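Local coordinates for GNA33 (Neisseria gonorrhoeae FA 1090, PDB 2G5D), which probably cleaves the glycosidic bond between N-acetylmuramic acid and N-acetylglucosamine in peptidoglycan as a lytic transglycosylase, leaving a 1,6-anhydro end on the muramic acid, at residues S61-R66 with T88-F93. Residues are numbered along the deposited sequence; the frame is centred on the assembly and turned at random.
Unlike the reference sequence in segment 88-93: Ile90 (reference Val).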
loop_
_atom_site.group_PDB
_atom_site.type_symbol
_atom_site.label_atom_id
_atom_site.label_comp_id
_atom_site.label_asym_id
_atom_site.label_seq_id
_atom_site.Cartn_x
_atom_site.Cartn_y
_atom_site.Cartn_z
ATOM N N SER A 61 -5.824 4.447 17.861
ATOM C CA SER A 61 -5.150 3.164 17.606
ATOM C C SER A 61 -6.140 2.026 17.715
ATOM O O SER A 61 -6.073 1.067 16.937
ATOM C CB SER A 61 -3.993 2.896 18.605
ATOM O OG SER A 61 -3.111 3.998 18.666
ATOM N N LEU A 62 -7.065 2.126 18.676
ATOM C CA LEU A 62 -8.121 1.090 18.823
ATOM C C LEU A 62 -9.058 1.042 17.621
ATOM O O LEU A 62 -9.359 -0.047 17.139
ATOM C CB LEU A 62 -8.887 1.186 20.154
ATOM C CG LEU A 62 -9.986 0.126 20.426
ATOM C CD1 LEU A 62 -9.419 -1.295 20.462
ATOM C CD2 LEU A 62 -10.725 0.414 21.703
ATOM N N GLN A 63 -9.519 2.202 17.135
ATOM C CA GLN A 63 -10.260 2.256 15.863
ATOM C C GLN A 63 -9.503 1.521 14.750
ATOM O O GLN A 63 -10.065 0.683 14.040
ATOM C CB GLN A 63 -10.505 3.703 15.431
ATOM C CG GLN A 63 -11.609 4.400 16.212
ATOM C CD GLN A 63 -11.698 5.854 15.863
ATOM O OE1 GLN A 63 -10.774 6.629 16.141
ATOM N NE2 GLN A 63 -12.784 6.243 15.262
ATOM N N SER A 64 -8.221 1.832 14.602
ATOM C CA SER A 64 -7.415 1.257 13.536
ATOM C C SER A 64 -7.303 -0.271 13.710
ATOM O O SER A 64 -7.504 -1.029 12.748
ATOM C CB SER A 64 -6.052 1.951 13.527
ATOM O OG SER A 64 -5.266 1.585 12.417
ATOM N N PHE A 65 -7.030 -0.736 14.933
ATOM C CA PHE A 65 -6.964 -2.201 15.214
ATOM C C PHE A 65 -8.267 -2.948 14.898
ATOM O O PHE A 65 -8.239 -4.044 14.330
ATOM C CB PHE A 65 -6.507 -2.499 16.662
ATOM C CG PHE A 65 -6.235 -3.975 16.921
ATOM C CD1 PHE A 65 -5.194 -4.640 16.275
ATOM C CD2 PHE A 65 -7.038 -4.695 17.801
ATOM C CE1 PHE A 65 -4.959 -6.007 16.503
ATOM C CE2 PHE A 65 -6.812 -6.068 18.050
ATOM C CZ PHE A 65 -5.768 -6.723 17.408
ATOM N N ARG A 66 -9.398 -2.362 15.300
ATOM C CA ARG A 66 -10.752 -2.890 15.038
ATOM C C ARG A 66 -11.042 -3.072 13.554
ATOM O O ARG A 66 -11.654 -4.070 13.164
ATOM C CB ARG A 66 -11.849 -1.976 15.650
ATOM C CG ARG A 66 -12.145 -2.128 17.171
ATOM C CD ARG A 66 -13.515 -1.481 17.455
ATOM N NE ARG A 66 -13.817 -1.341 18.881
ATOM C CZ ARG A 66 -14.971 -0.872 19.365
ATOM N NH1 ARG A 66 -15.945 -0.508 18.542
ATOM N NH2 ARG A 66 -15.150 -0.768 20.678
ATOM N N THR A 88 -14.075 -3.143 24.056
ATOM C CA THR A 88 -13.337 -2.021 24.607
ATOM C C THR A 88 -13.883 -0.662 24.089
ATOM O O THR A 88 -13.965 -0.462 22.882
ATOM C CB THR A 88 -11.854 -2.158 24.227
ATOM O OG1 THR A 88 -11.389 -3.459 24.617
ATOM C CG2 THR A 88 -11.009 -1.063 24.881
ATOM N N PRO A 89 -14.269 0.272 25.005
ATOM C CA PRO A 89 -14.767 1.573 24.544
ATOM C C PRO A 89 -13.761 2.341 23.681
ATOM O O PRO A 89 -12.548 2.262 23.916
ATOM C CB PRO A 89 -15.016 2.350 25.862
ATOM C CG PRO A 89 -15.196 1.304 26.877
ATOM C CD PRO A 89 -14.258 0.190 26.477
ATOM N N ILE A 90 -14.263 3.089 22.696
ATOM C CA ILE A 90 -13.387 3.940 21.891
ATOM C C ILE A 90 -13.038 5.199 22.677
ATOM O O ILE A 90 -13.632 6.270 22.456
ATOM C CB ILE A 90 -13.992 4.298 20.487
ATOM C CG1 ILE A 90 -14.428 3.022 19.755
ATOM C CG2 ILE A 90 -12.966 5.059 19.641
ATOM C CD1 ILE A 90 -13.290 2.229 19.129
ATOM N N HIS A 91 -12.065 5.033 23.584
ATOM C CA HIS A 91 -11.545 6.076 24.480
ATOM C C HIS A 91 -10.145 5.678 24.871
ATOM O O HIS A 91 -9.899 4.516 25.184
ATOM C CB HIS A 91 -12.375 6.214 25.758
ATOM C CG HIS A 91 -12.095 7.477 26.528
ATOM N ND1 HIS A 91 -10.948 7.661 27.272
ATOM C CD2 HIS A 91 -12.818 8.617 26.662
ATOM C CE1 HIS A 91 -10.964 8.862 27.812
ATOM N NE2 HIS A 91 -12.093 9.463 27.467
ATOM N N SER A 92 -9.235 6.653 24.869
ATOM C CA SER A 92 -7.826 6.440 25.166
ATOM C C SER A 92 -7.504 5.852 26.527
ATOM O O SER A 92 -6.466 5.207 26.670
ATOM C CB SER A 92 -7.073 7.743 24.996
ATOM O OG SER A 92 -7.176 8.160 23.660
ATOM N N PHE A 93 -8.361 6.079 27.523
ATOM C CA PHE A 93 -8.121 5.535 28.861
ATOM C C PHE A 93 -8.234 4.014 28.850
ATOM O O PHE A 93 -7.292 3.304 29.225
ATOM C CB PHE A 93 -9.063 6.150 29.907
ATOM C CG PHE A 93 -8.832 5.633 31.304
ATOM C CD1 PHE A 93 -7.723 6.060 32.041
ATOM C CD2 PHE A 93 -9.702 4.706 31.871
ATOM C CE1 PHE A 93 -7.490 5.589 33.339
ATOM C CE2 PHE A 93 -9.475 4.224 33.167
ATOM C CZ PHE A 93 -8.374 4.676 33.901
#
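With CG of Arg66 trans to the carbonyl carbon (chi1 -81°) and the chain extended from there to NE, the guanidinium reaches the loop residues Thr88 and Ile90; the side chain of Ile90 comes from the opposite direction and sets CD1 over the centre of that flat group, 3.5 Å from Arg66 CZ. A long, flat-headed residue suits this place, because its face accepts a methyl while its edge still donates. Arg66 NH2 gives Thr88 O a hydrogen bond that is bent (132°) and unusually short at 2.5 Å, a length that is doubtful. NE bonds to Ala85 O, and together the two carbonyls should limit the group's rotation. The contact ties helix 58-72 to the connection between helices 79-86 and 92-102, where Ile90 centres an inverse gamma turn and His91 N-caps the next helix, its ND1 accepting from Phe93 N at 3.0 Å. One turn back from Arg66, branched, apolar Leu62 is buried and packs through CD2, 3.5 Å from Thr88 CG2 and 3.4 Å from Pro89 O. Threonine suits its place by having both a methyl, which meets Leu62, and a hydroxyl, whose OG1 is hydrogen-bonded to Gln84 O. On the more exposed side, the aliphatic CG of Gln63 meets Ile90 CG2 at 3.7 Å.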